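Local coordinates for probable sulfate-binding lipoprotein SubI (Mycobacterium tuberculosis, PDB 6DDN) that probably binds sulfate outside the cell membrane as the carrier component of a sulfate transport system, at residues G122-I136 against I261-H273. Numbering follows the deposited sequence.
Sequences GKVDKDWDADATKGI and IENPLAVVATSTH. With SO4 (sulfate ion), chain F; ACT (acetate ion), chain I.
In this two-lobed periplasmic-binding-protein fold, strand 257-267 passes from one lobe to the other, and the loop between helix 113-120 and strand 138-147 runs back along it and the turn that follows, with Val124 beside Ala269 at one end and Ile136 beside Pro264 at the other. Two backbone bonds fasten the ends. Leu265 N donates to Gly135 O at 2.8 Å, nearly in line with the carbonyl (C=O...N 172°), and Pro264 CA adds a CA-H...O contact to the same oxygen. Gly135 sits with positive phi in a type I' turn from Thr133 to Ile136, its N held by Thr133 OG1 in an ST turn. At the far end Lys123 O receives Ala269 N from 24° out of the carbonyl plane, just past the Schellman motif in which Gly122 closes helix 113-120.

Between these bonds the packing is apolar. Ala266 CB fits between Trp128 CB (3.8 Å) and Val124 CG1 (3.9 Å). Trp128 has CG between its backbone N and carbonyl carbon (chi1 75°), laying the indole alongside Pro264, with CZ3 3.7 Å from Pro264 CB; Asp129 CB covers one ring face. Ile115 and Val119 of helix 113-120 also touch the Trp128 side chain, and Val107 backs Val124 and Ala266. Beyond the Gly135 bond, Ile136 crosses the base of Glu262, CG2 lying 4.0 Å from Glu262 CB. Beyond the contact, the edge of the His273 ring meets a sulfate, probably from the crystallisation liquor and also held by Ala276 N: His273 ND1 donates to its O1 at 2.6 Å.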
loop_
_atom_site.group_PDB
_atom_site.type_symbol
_atom_site.label_atom_id
_atom_site.label_comp_id
_atom_site.label_asym_id
_atom_site.label_seq_id
_atom_site.Cartn_x
_atom_site.Cartn_y
_atom_site.Cartn_z
ATOM N N GLY A 122 -16.914 -1.952 15.256
ATOM C CA GLY A 122 -17.576 -0.696 15.557
ATOM C C GLY A 122 -16.679 0.519 15.602
ATOM O O GLY A 122 -17.133 1.591 16.010
ATOM N N LYS A 123 -15.417 0.390 15.194
ATOM C CA LYS A 123 -14.479 1.505 15.233
ATOM C C LYS A 123 -14.555 2.386 13.995
ATOM O O LYS A 123 -14.237 3.580 14.072
ATOM C CB LYS A 123 -13.049 0.984 15.395
ATOM C CG LYS A 123 -12.827 0.177 16.659
ATOM C CD LYS A 123 -12.578 1.079 17.854
ATOM C CE LYS A 123 -12.293 0.260 19.104
ATOM N NZ LYS A 123 -12.002 1.123 20.283
ATOM N N VAL A 124 -14.954 1.829 12.857
ATOM C CA VAL A 124 -15.131 2.588 11.626
ATOM C C VAL A 124 -16.575 2.414 11.181
ATOM O O VAL A 124 -17.047 1.280 11.026
ATOM C CB VAL A 124 -14.156 2.136 10.526
ATOM C CG1 VAL A 124 -14.646 2.591 9.162
ATOM C CG2 VAL A 124 -12.765 2.683 10.792
ATOM N N ASP A 125 -17.273 3.535 10.992
ATOM C CA ASP A 125 -18.631 3.502 10.471
ATOM C C ASP A 125 -18.635 2.828 9.100
ATOM O O ASP A 125 -17.669 2.908 8.339
ATOM C CB ASP A 125 -19.197 4.928 10.390
ATOM C CG ASP A 125 -20.591 4.989 9.769
ATOM O OD1 ASP A 125 -21.479 5.590 10.407
ATOM O OD2 ASP A 125 -20.812 4.463 8.657
ATOM N N LYS A 126 -19.746 2.155 8.792
ATOM C CA LYS A 126 -19.839 1.405 7.542
ATOM C C LYS A 126 -19.957 2.308 6.317
ATOM O O LYS A 126 -19.720 1.843 5.194
ATOM C CB LYS A 126 -21.028 0.448 7.603
ATOM C CG LYS A 126 -21.356 -0.037 9.011
ATOM C CD LYS A 126 -22.837 -0.347 9.153
ATOM C CE LYS A 126 -23.173 -0.774 10.570
ATOM N NZ LYS A 126 -22.697 0.217 11.578
ATOM N N ASP A 127 -20.294 3.586 6.509
ATOM C CA ASP A 127 -20.447 4.553 5.422
ATOM C C ASP A 127 -19.129 4.871 4.725
ATOM O O ASP A 127 -19.094 5.681 3.797
ATOM C CB ASP A 127 -21.051 5.864 5.945
ATOM C CG ASP A 127 -20.087 6.653 6.848
ATOM O OD1 ASP A 127 -20.533 7.659 7.435
ATOM O OD2 ASP A 127 -18.903 6.274 7.004
ATOM N N TRP A 128 -18.040 4.277 5.207
ATOM C CA TRP A 128 -16.709 4.758 4.866
ATOM C C TRP A 128 -16.359 4.534 3.400
ATOM O O TRP A 128 -15.443 5.188 2.891
ATOM C CB TRP A 128 -15.684 4.080 5.773
ATOM C CG TRP A 128 -15.438 2.677 5.381
ATOM C CD1 TRP A 128 -16.129 1.572 5.786
ATOM C CD2 TRP A 128 -14.433 2.217 4.479
ATOM N NE1 TRP A 128 -15.606 0.447 5.193
ATOM C CE2 TRP A 128 -14.564 0.819 4.384
ATOM C CE3 TRP A 128 -13.431 2.854 3.741
ATOM C CZ2 TRP A 128 -13.728 0.047 3.584
ATOM C CZ3 TRP A 128 -12.605 2.089 2.948
ATOM C CH2 TRP A 128 -12.757 0.700 2.874
ATOM N N ASP A 129 -17.067 3.636 2.708
ATOM C CA ASP A 129 -16.775 3.348 1.310
ATOM C C ASP A 129 -18.006 3.431 0.411
ATOM O O ASP A 129 -17.935 3.012 -0.752
ATOM C CB ASP A 129 -16.121 1.969 1.173
ATOM C CG ASP A 129 -17.103 0.836 1.367
ATOM O OD1 ASP A 129 -18.076 1.008 2.130
ATOM O OD2 ASP A 129 -16.896 -0.233 0.761
ATOM N N ALA A 130 -19.130 3.948 0.913
ATOM C CA ALA A 130 -20.287 4.214 0.068
ATOM C C ALA A 130 -20.089 5.440 -0.812
ATOM O O ALA A 130 -20.898 5.678 -1.716
ATOM C CB ALA A 130 -21.544 4.388 0.923
ATOM N N ASP A 131 -19.035 6.208 -0.561
ATOM C CA ASP A 131 -18.658 7.332 -1.398
ATOM C C ASP A 131 -18.216 6.842 -2.773
ATOM O O ASP A 131 -17.682 5.739 -2.919
ATOM C CB ASP A 131 -17.529 8.110 -0.716
ATOM C CG ASP A 131 -17.362 9.515 -1.251
ATOM O OD1 ASP A 131 -16.765 10.347 -0.533
ATOM O OD2 ASP A 131 -17.809 9.791 -2.382
ATOM N N ALA A 132 -18.444 7.679 -3.792
ATOM C CA ALA A 132 -17.919 7.387 -5.124
ATOM C C ALA A 132 -16.424 7.112 -5.076
ATOM O O ALA A 132 -15.894 6.371 -5.912
ATOM C CB ALA A 132 -18.213 8.550 -6.073
ATOM N N THR A 133 -15.736 7.692 -4.091
ATOM C CA THR A 133 -14.322 7.423 -3.870
ATOM C C THR A 133 -14.079 5.989 -3.413
ATOM O O THR A 133 -12.991 5.447 -3.640
ATOM C CB THR A 133 -13.777 8.394 -2.826
ATOM O OG1 THR A 133 -14.371 8.099 -1.554
ATOM C CG2 THR A 133 -14.121 9.826 -3.206
ATOM N N LYS A 134 -15.067 5.371 -2.762
ATOM C CA LYS A 134 -14.923 4.079 -2.089
ATOM C C LYS A 134 -13.899 4.130 -0.959
ATOM O O LYS A 134 -13.372 3.091 -0.547
ATOM C CB LYS A 134 -14.562 2.961 -3.073
ATOM C CG LYS A 134 -15.592 2.735 -4.150
ATOM C CD LYS A 134 -15.888 1.263 -4.293
ATOM C CE LYS A 134 -16.475 0.956 -5.652
ATOM N NZ LYS A 134 -16.924 -0.453 -5.709
ATOM N N GLY A 135 -13.614 5.325 -0.447
ATOM C CA GLY A 135 -12.658 5.467 0.630
ATOM C C GLY A 135 -11.213 5.288 0.229
ATOM O O GLY A 135 -10.366 5.078 1.098
ATOM N N ILE A 136 -10.905 5.365 -1.061
ATOM C CA ILE A 136 -9.547 5.188 -1.563
ATOM C C ILE A 136 -9.076 6.531 -2.118
ATOM O O ILE A 136 -9.543 6.960 -3.184
ATOM C CB ILE A 136 -9.475 4.081 -2.623
ATOM C CG1 ILE A 136 -9.612 2.711 -1.953
ATOM C CG2 ILE A 136 -8.163 4.146 -3.386
ATOM C CD1 ILE A 136 -10.549 1.770 -2.666
ATOM N N ILE A 261 -2.627 -1.422 -6.477
ATOM C CA ILE A 261 -2.675 -1.228 -5.035
ATOM C C ILE A 261 -3.619 -0.073 -4.732
ATOM O O ILE A 261 -3.500 1.009 -5.319
ATOM C CB ILE A 261 -1.272 -0.957 -4.472
ATOM C CG1 ILE A 261 -0.349 -2.140 -4.765
ATOM C CG2 ILE A 261 -1.338 -0.665 -2.977
ATOM C CD1 ILE A 261 1.015 -2.031 -4.113
ATOM N N GLU A 262 -4.569 -0.306 -3.827
ATOM C CA GLU A 262 -5.533 0.707 -3.410
ATOM C C GLU A 262 -5.506 0.799 -1.893
ATOM O O GLU A 262 -5.865 -0.164 -1.208
ATOM C CB GLU A 262 -6.942 0.373 -3.906
ATOM C CG GLU A 262 -7.054 0.215 -5.413
ATOM C CD GLU A 262 -8.491 0.092 -5.878
ATOM O OE1 GLU A 262 -9.002 1.048 -6.500
ATOM O OE2 GLU A 262 -9.111 -0.960 -5.616
ATOM N N ASN A 263 -5.089 1.953 -1.373
ATOM C CA ASN A 263 -4.887 2.118 0.058
ATOM C C ASN A 263 -6.068 2.857 0.670
ATOM O O ASN A 263 -6.233 4.059 0.413
ATOM C CB ASN A 263 -3.589 2.873 0.324
ATOM C CG ASN A 263 -2.389 2.194 -0.305
ATOM O OD1 ASN A 263 -1.713 2.768 -1.158
ATOM N ND2 ASN A 263 -2.120 0.962 0.112
ATOM N N PRO A 264 -6.897 2.202 1.477
ATOM C CA PRO A 264 -8.094 2.859 2.012
ATOM C C PRO A 264 -7.791 3.801 3.169
ATOM O O PRO A 264 -6.796 3.671 3.887
ATOM C CB PRO A 264 -8.957 1.683 2.483
ATOM C CG PRO A 264 -7.971 0.607 2.797
ATOM C CD PRO A 264 -6.847 0.769 1.815
ATOM N N LEU A 265 -8.700 4.761 3.343
ATOM C CA LEU A 265 -8.653 5.734 4.423
ATOM C C LEU A 265 -10.061 5.926 4.962
ATOM O O LEU A 265 -11.017 6.033 4.190
ATOM C CB LEU A 265 -8.085 7.079 3.947
ATOM C CG LEU A 265 -8.305 8.306 4.836
ATOM C CD1 LEU A 265 -7.250 8.390 5.929
ATOM C CD2 LEU A 265 -8.311 9.574 3.994
ATOM N N ALA A 266 -10.187 5.970 6.285
ATOM C CA ALA A 266 -11.489 6.127 6.912
ATOM C C ALA A 266 -11.334 6.880 8.223
ATOM O O ALA A 266 -10.286 6.822 8.872
ATOM C CB ALA A 266 -12.163 4.773 7.157
ATOM N N VAL A 267 -12.387 7.588 8.602
ATOM C CA VAL A 267 -12.436 8.259 9.894
ATOM C C VAL A 267 -12.808 7.239 10.961
ATOM O O VAL A 267 -13.668 6.376 10.744
ATOM C CB VAL A 267 -13.434 9.431 9.851
ATOM C CG1 VAL A 267 -13.955 9.755 11.240
ATOM C CG2 VAL A 267 -12.786 10.655 9.223
ATOM N N VAL A 268 -12.147 7.316 12.111
ATOM C CA VAL A 268 -12.453 6.427 13.227
ATOM C C VAL A 268 -13.722 6.926 13.907
ATOM O O VAL A 268 -13.794 8.082 14.336
ATOM C CB VAL A 268 -11.282 6.354 14.216
ATOM C CG1 VAL A 268 -11.765 5.876 15.577
ATOM C CG2 VAL A 268 -10.197 5.438 13.679
ATOM N N ALA A 269 -14.726 6.051 14.004
ATOM C CA ALA A 269 -16.017 6.462 14.548
ATOM C C ALA A 269 -15.930 6.809 16.028
ATOM O O ALA A 269 -16.632 7.714 16.491
ATOM C CB ALA A 269 -17.053 5.362 14.320
ATOM N N THR A 270 -15.078 6.118 16.782
ATOM C CA THR A 270 -14.970 6.327 18.221
ATOM C C THR A 270 -14.136 7.549 18.588
ATOM O O THR A 270 -13.743 7.681 19.751
ATOM C CB THR A 270 -14.375 5.085 18.886
ATOM O OG1 THR A 270 -13.044 4.873 18.400
ATOM C CG2 THR A 270 -15.217 3.870 18.565
ATOM N N SER A 271 -13.866 8.442 17.643
ATOM C CA SER A 271 -13.013 9.591 17.899
ATOM C C SER A 271 -13.830 10.781 18.379
ATOM O O SER A 271 -14.939 11.028 17.898
ATOM C CB SER A 271 -12.232 9.977 16.645
ATOM O OG SER A 271 -11.906 11.357 16.665
ATOM N N THR A 272 -13.262 11.523 19.327
ATOM C CA THR A 272 -13.872 12.724 19.874
ATOM C C THR A 272 -13.542 13.971 19.061
ATOM O O THR A 272 -13.657 15.086 19.583
ATOM C CB THR A 272 -13.431 12.918 21.325
ATOM O OG1 THR A 272 -12.044 13.283 21.355
ATOM C CG2 THR A 272 -13.622 11.634 22.115
ATOM N N HIS A 273 -13.132 13.809 17.803
ATOM C CA HIS A 273 -12.684 14.923 16.973
ATOM C C HIS A 273 -13.181 14.769 15.547
ATOM O O HIS A 273 -12.482 15.119 14.591
ATOM C CB HIS A 273 -11.160 15.038 16.971
ATOM C CG HIS A 273 -10.571 15.335 18.312
ATOM N ND1 HIS A 273 -10.938 16.434 19.057
ATOM C CD2 HIS A 273 -9.633 14.683 19.037
ATOM C CE1 HIS A 273 -10.254 16.444 20.188
ATOM N NE2 HIS A 273 -9.454 15.392 20.200
HETATM S S SO4 F . -13.192 18.813 16.656
HETATM O O1 SO4 F . -12.415 18.038 17.620
HETATM O O2 SO4 F . -12.837 20.223 16.782
HETATM O O3 SO4 F . -12.889 18.355 15.305
HETATM O O4 SO4 F . -14.618 18.638 16.914
HETATM C C ACT I . -9.738 9.851 20.956
HETATM O O ACT I . -10.349 10.857 20.501
HETATM O OXT ACT I . -9.412 8.787 20.358
HETATM C CH3 ACT I . -9.317 9.914 22.463
#